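Local coordinates for LbaCas13a H328A (C2c2) (Lachnospiraceae bacterium NK4A179, PDB 5WLH), which binds a CRISPR guide RNA and, as a Cas13a enzyme, probably processes its precursor and cleaves RNA once a matching target has paired with the guide, at residues R339-L344 with T423-T429; G411-I415 with K435-D439. All blocks are in the same frame, centred on the assembly; numbering follows the deposited sequence.

Contact 1 (R339-L344 with T423-T429); sequences REFIKL and TEFKART. With nucleotides of chain B.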
loop_
_atom_site.group_PDB
_atom_site.type_symbol
_atom_site.label_atom_id
_atom_site.label_comp_id
_atom_site.label_asym_id
_atom_site.label_seq_id
_atom_site.Cartn_x
_atom_site.Cartn_y
_atom_site.Cartn_z
ATOM N N ARG A 339 25.912 27.890 6.822
ATOM C CA ARG A 339 25.049 28.882 7.445
ATOM C C ARG A 339 23.936 28.211 8.244
ATOM O O ARG A 339 23.366 27.198 7.824
ATOM C CB ARG A 339 24.451 29.781 6.366
ATOM C CG ARG A 339 23.878 31.075 6.873
ATOM C CD ARG A 339 23.662 32.044 5.733
ATOM N NE ARG A 339 24.533 31.780 4.589
ATOM C CZ ARG A 339 24.671 32.616 3.567
ATOM N NH1 ARG A 339 23.993 33.757 3.564
ATOM N NH2 ARG A 339 25.479 32.320 2.555
ATOM N N GLU A 340 23.624 28.783 9.401
ATOM C CA GLU A 340 22.573 28.272 10.268
ATOM C C GLU A 340 21.293 29.054 10.010
ATOM O O GLU A 340 21.318 30.286 9.964
ATOM C CB GLU A 340 22.981 28.381 11.739
ATOM C CG GLU A 340 24.323 27.748 12.029
ATOM C CD GLU A 340 24.553 27.518 13.507
ATOM O OE1 GLU A 340 23.842 28.142 14.328
ATOM O OE2 GLU A 340 25.451 26.713 13.845
ATOM N N PHE A 341 20.178 28.337 9.819
ATOM C CA PHE A 341 18.900 29.014 9.617
ATOM C C PHE A 341 18.380 29.621 10.913
ATOM O O PHE A 341 17.877 30.752 10.921
ATOM C CB PHE A 341 17.877 28.027 9.037
ATOM C CG PHE A 341 16.571 28.657 8.615
ATOM C CD1 PHE A 341 16.512 29.473 7.504
ATOM C CD2 PHE A 341 15.399 28.389 9.312
ATOM C CE1 PHE A 341 15.320 30.035 7.101
ATOM C CE2 PHE A 341 14.191 28.940 8.906
ATOM C CZ PHE A 341 14.155 29.765 7.793
ATOM N N ILE A 342 18.472 28.867 12.008
ATOM C CA ILE A 342 18.153 29.316 13.356
ATOM C C ILE A 342 19.283 28.880 14.276
ATOM O O ILE A 342 20.043 27.956 13.977
ATOM C CB ILE A 342 16.821 28.740 13.888
ATOM C CG1 ILE A 342 16.820 27.211 13.786
ATOM C CG2 ILE A 342 15.639 29.330 13.148
ATOM C CD1 ILE A 342 15.675 26.583 14.547
ATOM N N LYS A 343 19.384 29.559 15.410
ATOM C CA LYS A 343 20.302 29.146 16.463
ATOM C C LYS A 343 19.589 28.123 17.346
ATOM O O LYS A 343 18.543 28.416 17.934
ATOM C CB LYS A 343 20.797 30.362 17.258
ATOM C CG LYS A 343 19.713 31.167 17.990
ATOM C CD LYS A 343 19.562 30.711 19.445
ATOM C CE LYS A 343 18.171 31.016 19.975
ATOM N NZ LYS A 343 17.816 30.069 21.062
ATOM N N LEU A 344 20.120 26.925 17.401
ATOM C CA LEU A 344 19.456 25.949 18.249
ATOM C C LEU A 344 19.799 26.204 19.719
ATOM O O LEU A 344 20.947 26.509 20.041
ATOM C CB LEU A 344 19.875 24.540 17.857
ATOM C CG LEU A 344 19.378 24.101 16.478
ATOM C CD1 LEU A 344 19.886 22.719 16.174
ATOM C CD2 LEU A 344 17.863 24.151 16.446
ATOM N N THR A 423 17.551 18.593 15.294
ATOM C CA THR A 423 18.875 18.206 14.814
ATOM C C THR A 423 19.556 19.414 14.196
ATOM O O THR A 423 18.895 20.305 13.652
ATOM C CB THR A 423 18.841 17.086 13.754
ATOM O OG1 THR A 423 18.174 17.566 12.581
ATOM C CG2 THR A 423 18.126 15.846 14.273
ATOM N N GLU A 424 20.887 19.420 14.245
ATOM C CA GLU A 424 21.602 20.530 13.630
ATOM C C GLU A 424 21.486 20.498 12.107
ATOM O O GLU A 424 21.375 21.553 11.475
ATOM C CB GLU A 424 23.068 20.541 14.060
ATOM C CG GLU A 424 23.897 21.599 13.313
ATOM C CD GLU A 424 23.282 23.005 13.373
ATOM O OE1 GLU A 424 23.143 23.659 12.304
ATOM O OE2 GLU A 424 22.937 23.460 14.487
ATOM N N PHE A 425 21.502 19.313 11.485
ATOM C CA PHE A 425 21.495 19.321 10.021
ATOM C C PHE A 425 20.216 19.951 9.475
ATOM O O PHE A 425 20.256 20.639 8.447
ATOM C CB PHE A 425 21.746 17.913 9.467
ATOM C CG PHE A 425 20.521 17.011 9.403
ATOM C CD1 PHE A 425 19.662 17.063 8.319
ATOM C CD2 PHE A 425 20.293 16.061 10.386
ATOM C CE1 PHE A 425 18.569 16.216 8.236
ATOM C CE2 PHE A 425 19.200 15.206 10.318
ATOM C CZ PHE A 425 18.329 15.294 9.229
ATOM N N LYS A 426 19.094 19.781 10.171
ATOM C CA LYS A 426 17.835 20.361 9.717
ATOM C C LYS A 426 17.753 21.847 9.986
ATOM O O LYS A 426 16.828 22.494 9.495
ATOM C CB LYS A 426 16.652 19.686 10.403
ATOM C CG LYS A 426 16.408 18.299 9.939
ATOM C CD LYS A 426 14.921 18.023 9.952
ATOM C CE LYS A 426 14.663 16.695 9.295
ATOM N NZ LYS A 426 13.690 15.934 10.093
ATOM N N ALA A 427 18.661 22.383 10.798
ATOM C CA ALA A 427 18.702 23.809 11.070
ATOM C C ALA A 427 19.650 24.559 10.147
ATOM O O ALA A 427 19.814 25.771 10.319
ATOM C CB ALA A 427 19.105 24.056 12.529
ATOM N N ARG A 428 20.294 23.869 9.202
ATOM C CA ARG A 428 21.198 24.510 8.252
ATOM C C ARG A 428 20.402 25.145 7.122
ATOM O O ARG A 428 19.505 24.515 6.553
ATOM C CB ARG A 428 22.197 23.503 7.673
ATOM C CG ARG A 428 23.045 22.778 8.710
ATOM C CD ARG A 428 24.316 22.178 8.093
ATOM N NE ARG A 428 24.481 20.758 8.437
ATOM C CZ ARG A 428 24.954 20.309 9.600
ATOM N NH1 ARG A 428 25.327 21.165 10.544
ATOM N NH2 ARG A 428 25.062 19.005 9.819
ATOM N N THR A 429 20.740 26.390 6.785
ATOM C CA THR A 429 20.002 27.085 5.734
ATOM C C THR A 429 20.053 26.318 4.420
ATOM O O THR A 429 19.048 26.240 3.697
ATOM C CB THR A 429 20.556 28.497 5.556
ATOM O OG1 THR A 429 20.447 29.188 6.802
ATOM C CG2 THR A 429 19.745 29.254 4.510
ATOM P P G B 5 16.056 12.359 3.547
ATOM O OP1 G B 5 14.621 11.972 3.446
ATOM O OP2 G B 5 16.451 13.779 3.344
ATOM O "O5'" G B 5 16.608 11.942 4.966
ATOM C "C5'" G B 5 16.410 10.642 5.488
ATOM C "C4'" G B 5 17.123 10.514 6.813
ATOM O "O4'" G B 5 18.558 10.594 6.587
ATOM C "C3'" G B 5 16.854 11.626 7.820
ATOM O "O3'" G B 5 15.650 11.437 8.547
ATOM C "C2'" G B 5 18.090 11.563 8.709
ATOM O "O2'" G B 5 17.985 10.464 9.603
ATOM C "C1'" G B 5 19.179 11.260 7.676
ATOM N N9 G B 5 19.783 12.500 7.157
ATOM C C8 G B 5 19.368 13.234 6.071
ATOM N N7 G B 5 20.103 14.294 5.843
ATOM C C5 G B 5 21.064 14.250 6.848
ATOM C C6 G B 5 22.132 15.144 7.119
ATOM O O6 G B 5 22.428 16.170 6.497
ATOM N N1 G B 5 22.854 14.735 8.235
ATOM C C2 G B 5 22.585 13.612 8.989
ATOM N N2 G B 5 23.398 13.375 10.024
ATOM N N3 G B 5 21.585 12.763 8.758
ATOM C C4 G B 5 20.875 13.159 7.675
ATOM P P A B 6 14.597 12.636 8.719
ATOM O OP1 A B 6 15.122 13.849 8.072
ATOM O OP2 A B 6 14.177 12.643 10.152
ATOM O "O5'" A B 6 13.317 12.149 7.887
ATOM C "C5'" A B 6 13.280 12.270 6.465
ATOM C "C4'" A B 6 12.517 11.118 5.834
ATOM O "O4'" A B 6 13.233 9.887 6.060
ATOM C "C3'" A B 6 11.139 10.841 6.412
ATOM O "O3'" A B 6 10.157 11.685 5.859
ATOM C "C2'" A B 6 10.927 9.374 6.088
ATOM O "O2'" A B 6 10.640 9.218 4.699
ATOM C "C1'" A B 6 12.330 8.835 6.309
ATOM N N9 A B 6 12.566 8.362 7.680
ATOM C C8 A B 6 13.490 8.848 8.572
ATOM N N7 A B 6 13.514 8.194 9.703
ATOM C C5 A B 6 12.548 7.207 9.530
ATOM C C6 A B 6 12.097 6.187 10.367
ATOM N N6 A B 6 12.594 5.993 11.599
ATOM N N1 A B 6 11.131 5.362 9.888
ATOM C C2 A B 6 10.640 5.565 8.656
ATOM N N3 A B 6 10.982 6.512 7.781
ATOM C C4 A B 6 11.957 7.294 8.281
HETATM O O HOH W 1 20.683 31.754 7.054
#

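Contact 2 (G411-I415 with K435-D439); sequences GVEKI and KIWKD. With nucleotides of chain B.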
loop_
_atom_site.group_PDB
_atom_site.type_symbol
_atom_site.label_atom_id
_atom_site.label_comp_id
_atom_site.label_asym_id
_atom_site.label_seq_id
_atom_site.Cartn_x
_atom_site.Cartn_y
_atom_site.Cartn_z
ATOM N N GLY A 411 6.702 24.997 2.256
ATOM C CA GLY A 411 7.648 23.902 2.284
ATOM C C GLY A 411 8.503 23.935 3.527
ATOM O O GLY A 411 8.832 22.892 4.089
ATOM N N VAL A 412 8.869 25.139 3.977
ATOM C CA VAL A 412 9.594 25.238 5.234
ATOM C C VAL A 412 8.721 24.741 6.371
ATOM O O VAL A 412 9.192 24.013 7.252
ATOM C CB VAL A 412 10.075 26.681 5.481
ATOM C CG1 VAL A 412 10.678 26.800 6.896
ATOM C CG2 VAL A 412 11.106 27.060 4.454
ATOM N N GLU A 413 7.435 25.110 6.359
ATOM C CA GLU A 413 6.535 24.672 7.421
ATOM C C GLU A 413 6.371 23.159 7.420
ATOM O O GLU A 413 6.305 22.545 8.484
ATOM C CB GLU A 413 5.168 25.350 7.311
ATOM C CG GLU A 413 4.215 24.920 8.435
ATOM C CD GLU A 413 3.036 25.869 8.632
ATOM O OE1 GLU A 413 2.076 25.492 9.335
ATOM O OE2 GLU A 413 3.074 26.993 8.099
ATOM N N LYS A 414 6.313 22.542 6.229
ATOM C CA LYS A 414 6.241 21.086 6.157
ATOM C C LYS A 414 7.402 20.426 6.882
ATOM O O LYS A 414 7.229 19.355 7.469
ATOM C CB LYS A 414 6.238 20.606 4.702
ATOM C CG LYS A 414 4.893 20.707 3.995
ATOM C CD LYS A 414 4.930 19.932 2.672
ATOM C CE LYS A 414 5.761 20.700 1.620
ATOM N NZ LYS A 414 5.783 19.969 0.325
ATOM N N ILE A 415 8.577 21.046 6.853
ATOM C CA ILE A 415 9.748 20.460 7.499
ATOM C C ILE A 415 9.676 20.607 9.017
ATOM O O ILE A 415 9.904 19.638 9.752
ATOM C CB ILE A 415 11.031 21.082 6.930
ATOM C CG1 ILE A 415 11.266 20.599 5.494
ATOM C CG2 ILE A 415 12.224 20.746 7.825
ATOM C CD1 ILE A 415 12.226 21.478 4.719
ATOM N N LYS A 435 15.993 21.361 0.250
ATOM C CA LYS A 435 14.723 20.657 0.404
ATOM C C LYS A 435 13.605 21.404 -0.307
ATOM O O LYS A 435 12.774 20.791 -0.985
ATOM C CB LYS A 435 14.366 20.497 1.875
ATOM C CG LYS A 435 15.058 19.345 2.555
ATOM C CD LYS A 435 14.629 18.024 1.932
ATOM C CE LYS A 435 15.338 16.879 2.633
ATOM N NZ LYS A 435 15.180 15.593 1.910
ATOM N N ILE A 436 13.561 22.732 -0.153
ATOM C CA ILE A 436 12.506 23.528 -0.782
ATOM C C ILE A 436 12.657 23.523 -2.303
ATOM O O ILE A 436 11.663 23.444 -3.035
ATOM C CB ILE A 436 12.494 24.963 -0.210
ATOM C CG1 ILE A 436 11.532 25.050 0.982
ATOM C CG2 ILE A 436 12.074 25.983 -1.255
ATOM C CD1 ILE A 436 11.862 24.069 2.098
ATOM N N TRP A 437 13.890 23.632 -2.798
ATOM C CA TRP A 437 14.134 23.534 -4.237
ATOM C C TRP A 437 13.555 22.242 -4.800
ATOM O O TRP A 437 12.808 22.254 -5.788
ATOM C CB TRP A 437 15.641 23.614 -4.501
ATOM C CG TRP A 437 16.123 23.346 -5.921
ATOM C CD1 TRP A 437 16.964 22.356 -6.313
ATOM C CD2 TRP A 437 15.832 24.113 -7.106
ATOM N NE1 TRP A 437 17.207 22.438 -7.665
ATOM C CE2 TRP A 437 16.535 23.516 -8.173
ATOM C CE3 TRP A 437 15.062 25.246 -7.364
ATOM C CZ2 TRP A 437 16.473 24.006 -9.491
ATOM C CZ3 TRP A 437 14.998 25.732 -8.683
ATOM C CH2 TRP A 437 15.699 25.109 -9.719
ATOM N N LYS A 438 13.884 21.114 -4.173
ATOM C CA LYS A 438 13.342 19.852 -4.658
ATOM C C LYS A 438 11.834 19.781 -4.446
ATOM O O LYS A 438 11.142 19.081 -5.195
ATOM C CB LYS A 438 14.023 18.681 -3.977
ATOM C CG LYS A 438 15.503 18.538 -4.348
ATOM C CD LYS A 438 16.111 17.334 -3.666
ATOM C CE LYS A 438 17.599 17.201 -3.986
ATOM N NZ LYS A 438 18.393 18.038 -3.040
ATOM N N ASP A 439 11.326 20.471 -3.417
ATOM C CA ASP A 439 9.890 20.559 -3.150
ATOM C C ASP A 439 9.168 21.307 -4.266
ATOM O O ASP A 439 8.063 20.920 -4.681
ATOM C CB ASP A 439 9.704 21.254 -1.793
ATOM C CG ASP A 439 8.313 21.132 -1.215
ATOM O OD1 ASP A 439 7.410 20.471 -1.803
ATOM O OD2 ASP A 439 8.134 21.723 -0.112
ATOM P P G B 19 -2.331 35.272 13.034
ATOM O OP1 G B 19 -3.522 35.856 13.667
ATOM O OP2 G B 19 -1.290 34.585 13.823
ATOM O "O5'" G B 19 -2.925 34.204 12.008
ATOM C "C5'" G B 19 -3.966 34.544 11.114
ATOM C "C4'" G B 19 -4.115 33.461 10.080
ATOM O "O4'" G B 19 -2.834 33.272 9.435
ATOM C "C3'" G B 19 -4.468 32.089 10.630
ATOM O "O3'" G B 19 -5.868 31.926 10.746
ATOM C "C2'" G B 19 -3.866 31.147 9.596
ATOM O "O2'" G B 19 -4.726 31.090 8.475
ATOM C "C1'" G B 19 -2.610 31.908 9.189
ATOM N N9 G B 19 -1.408 31.504 9.936
ATOM C C8 G B 19 -0.730 32.210 10.906
ATOM N N7 G B 19 0.335 31.597 11.329
ATOM C C5 G B 19 0.362 30.416 10.590
ATOM C C6 G B 19 1.279 29.330 10.596
ATOM O O6 G B 19 2.287 29.197 11.298
ATOM N N1 G B 19 0.919 28.339 9.669
ATOM C C2 G B 19 -0.180 28.396 8.845
ATOM N N2 G B 19 -0.388 27.364 8.005
ATOM N N3 G B 19 -1.032 29.402 8.834
ATOM C C4 G B 19 -0.703 30.359 9.720
ATOM P P C B 10 2.538 18.659 -0.588
ATOM O OP1 C B 10 3.535 19.524 -1.294
ATOM O OP2 C B 10 2.051 18.918 0.802
ATOM O "O5'" C B 10 1.178 18.663 -1.417
ATOM C "C5'" C B 10 1.130 18.294 -2.785
ATOM C "C4'" C B 10 -0.276 17.910 -3.177
ATOM O "O4'" C B 10 -0.721 16.818 -2.336
ATOM C "C3'" C B 10 -1.343 18.979 -2.974
ATOM O "O3'" C B 10 -1.389 19.888 -4.057
ATOM C "C2'" C B 10 -2.613 18.146 -2.821
ATOM O "O2'" C B 10 -3.025 17.637 -4.088
ATOM C "C1'" C B 10 -2.083 16.965 -2.023
ATOM N N1 C B 10 -2.216 17.161 -0.563
ATOM C C2 C B 10 -3.475 16.924 -0.008
ATOM O O2 C B 10 -4.422 16.581 -0.757
ATOM N N3 C B 10 -3.629 17.066 1.322
ATOM C C4 C B 10 -2.589 17.440 2.074
ATOM N N4 C B 10 -2.783 17.567 3.389
ATOM C C5 C B 10 -1.288 17.692 1.530
ATOM C C6 C B 10 -1.143 17.550 0.211
ATOM P P G B 5 16.056 12.359 3.547
ATOM O OP1 G B 5 14.621 11.972 3.446
ATOM O OP2 G B 5 16.451 13.779 3.344
ATOM O "O5'" G B 5 16.608 11.942 4.966
ATOM C "C5'" G B 5 16.410 10.642 5.488
ATOM C "C4'" G B 5 17.123 10.514 6.813
ATOM O "O4'" G B 5 18.558 10.594 6.587
ATOM C "C3'" G B 5 16.854 11.626 7.820
ATOM O "O3'" G B 5 15.650 11.437 8.547
ATOM C "C2'" G B 5 18.090 11.563 8.709
ATOM O "O2'" G B 5 17.985 10.464 9.603
ATOM C "C1'" G B 5 19.179 11.260 7.676
ATOM N N9 G B 5 19.783 12.500 7.157
ATOM C C8 G B 5 19.368 13.234 6.071
ATOM N N7 G B 5 20.103 14.294 5.843
ATOM C C5 G B 5 21.064 14.250 6.848
ATOM C C6 G B 5 22.132 15.144 7.119
ATOM O O6 G B 5 22.428 16.170 6.497
ATOM N N1 G B 5 22.854 14.735 8.235
ATOM C C2 G B 5 22.585 13.612 8.989
ATOM N N2 G B 5 23.398 13.375 10.024
ATOM N N3 G B 5 21.585 12.763 8.758
ATOM C C4 G B 5 20.875 13.159 7.675
HETATM O O HOH W 2 9.714 21.120 2.020
#

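Contact 1 (R339-L344 with T423-T429)
Leu344 and Ala427 face each other at one end of this contact, the leucine CG lying 4.0 Å from the alanine CB. Ile342 reaches the same methyl with CG1, so two branched side chains touch it, and a residue this short lets the backbones come close. The leucine CD1 branch runs on across Glu424, 3.6 Å from its OE2. Glu424 bends at chi2 (52°), which brings its carboxylate back toward Glu340; the two carboxylate planes are 26° apart, and Glu340 OE2 lies 4.1 Å from Glu424 OE1, with Arg428 in a long, purely electrostatic pair with Glu424 that probably eases the repulsion.

At the other end Thr429 meets Phe341 at about a right angle, its OG1 near the plane of the ring at the edge. With CG of Phe341 anti to the backbone N (chi1 -172°), the ring is carried away toward Phe310, Tyr371 and Leu432, a buried apolar setting that suits phenylalanine. Phe341 N donates to Ala427 O at 2.6 Å and Thr429 N to Arg339 O at 2.9 Å, two bonds that flank a single beta bridge between Glu340 and Arg428, the N-cap of helix 429-458. Phe425, pointing away from 339-344, lays one ring face over the base of G5 of chain B, and Lys426 NZ bonds weakly to OP2 of A6 of chain B: the turn into this helix also meets the guide RNA.

Contact 2 (G411-I415 with K435-D439)
Lys414 and Asp439 supply the ionic part of this contact. They approach from opposite directions, and Lys414 NZ donates to Asp439 OD1 at 2.7 Å on its syn side, with a weaker bond to OD2. The lysine bends at chi3 (-74°), and the same NZ also reaches OP1 of C10 of chain B at 2.8 Å; the aspartate thus holds a phosphate-binding ammonium in place and probably offsets part of its charge. A water that donates to Asp439 OD2 and to Gly411 O spans the helices beside the salt bridge. With no side chain at Gly411, its CA can come within 3.3 Å of Asp439 OD2.

The apolar part centres on Ile436, whose CD1 touches Ile415 CD1 at 3.7 Å and Val412 CG2 at 3.9 Å, all crossing obliquely. Ile415 CD1 also rests on the CB of Lys435.

Two further side chains bind RNA: Lys435 NZ donates to OP2 of G5 of chain B at 2.6 Å, and both Glu413 oxygens accept from N1 of G19 of chain B, OE1 also weakly from its N2. The arrangement is a steep helix-helix crossing, axes 10.0 Å apart at 119°, that forms part of the guide-RNA binding surface of Cas13a.

From the N terminus the chain leaves helix 327-335, passes through 339-344, and then runs along helix 357-388 and helix 398-417, which carries 411-415. The loop that follows holds 423-429 and leads straight into helix 429-458, home of 435-439. Contact 1 closes a long loop of 78 intervening residues, mostly helical, whereas contact 2 closes a short one of 19. Since their segments alternate, the two loops cross and neither nests in the other. Their centres are about 14 Å apart and their nearest atoms about 4 Å, without contact, and Phe310 of helix 292-311 packs against both. Together they fix the start of helix 429-458 to the earlier loop and to helix 398-417, beside the RNA.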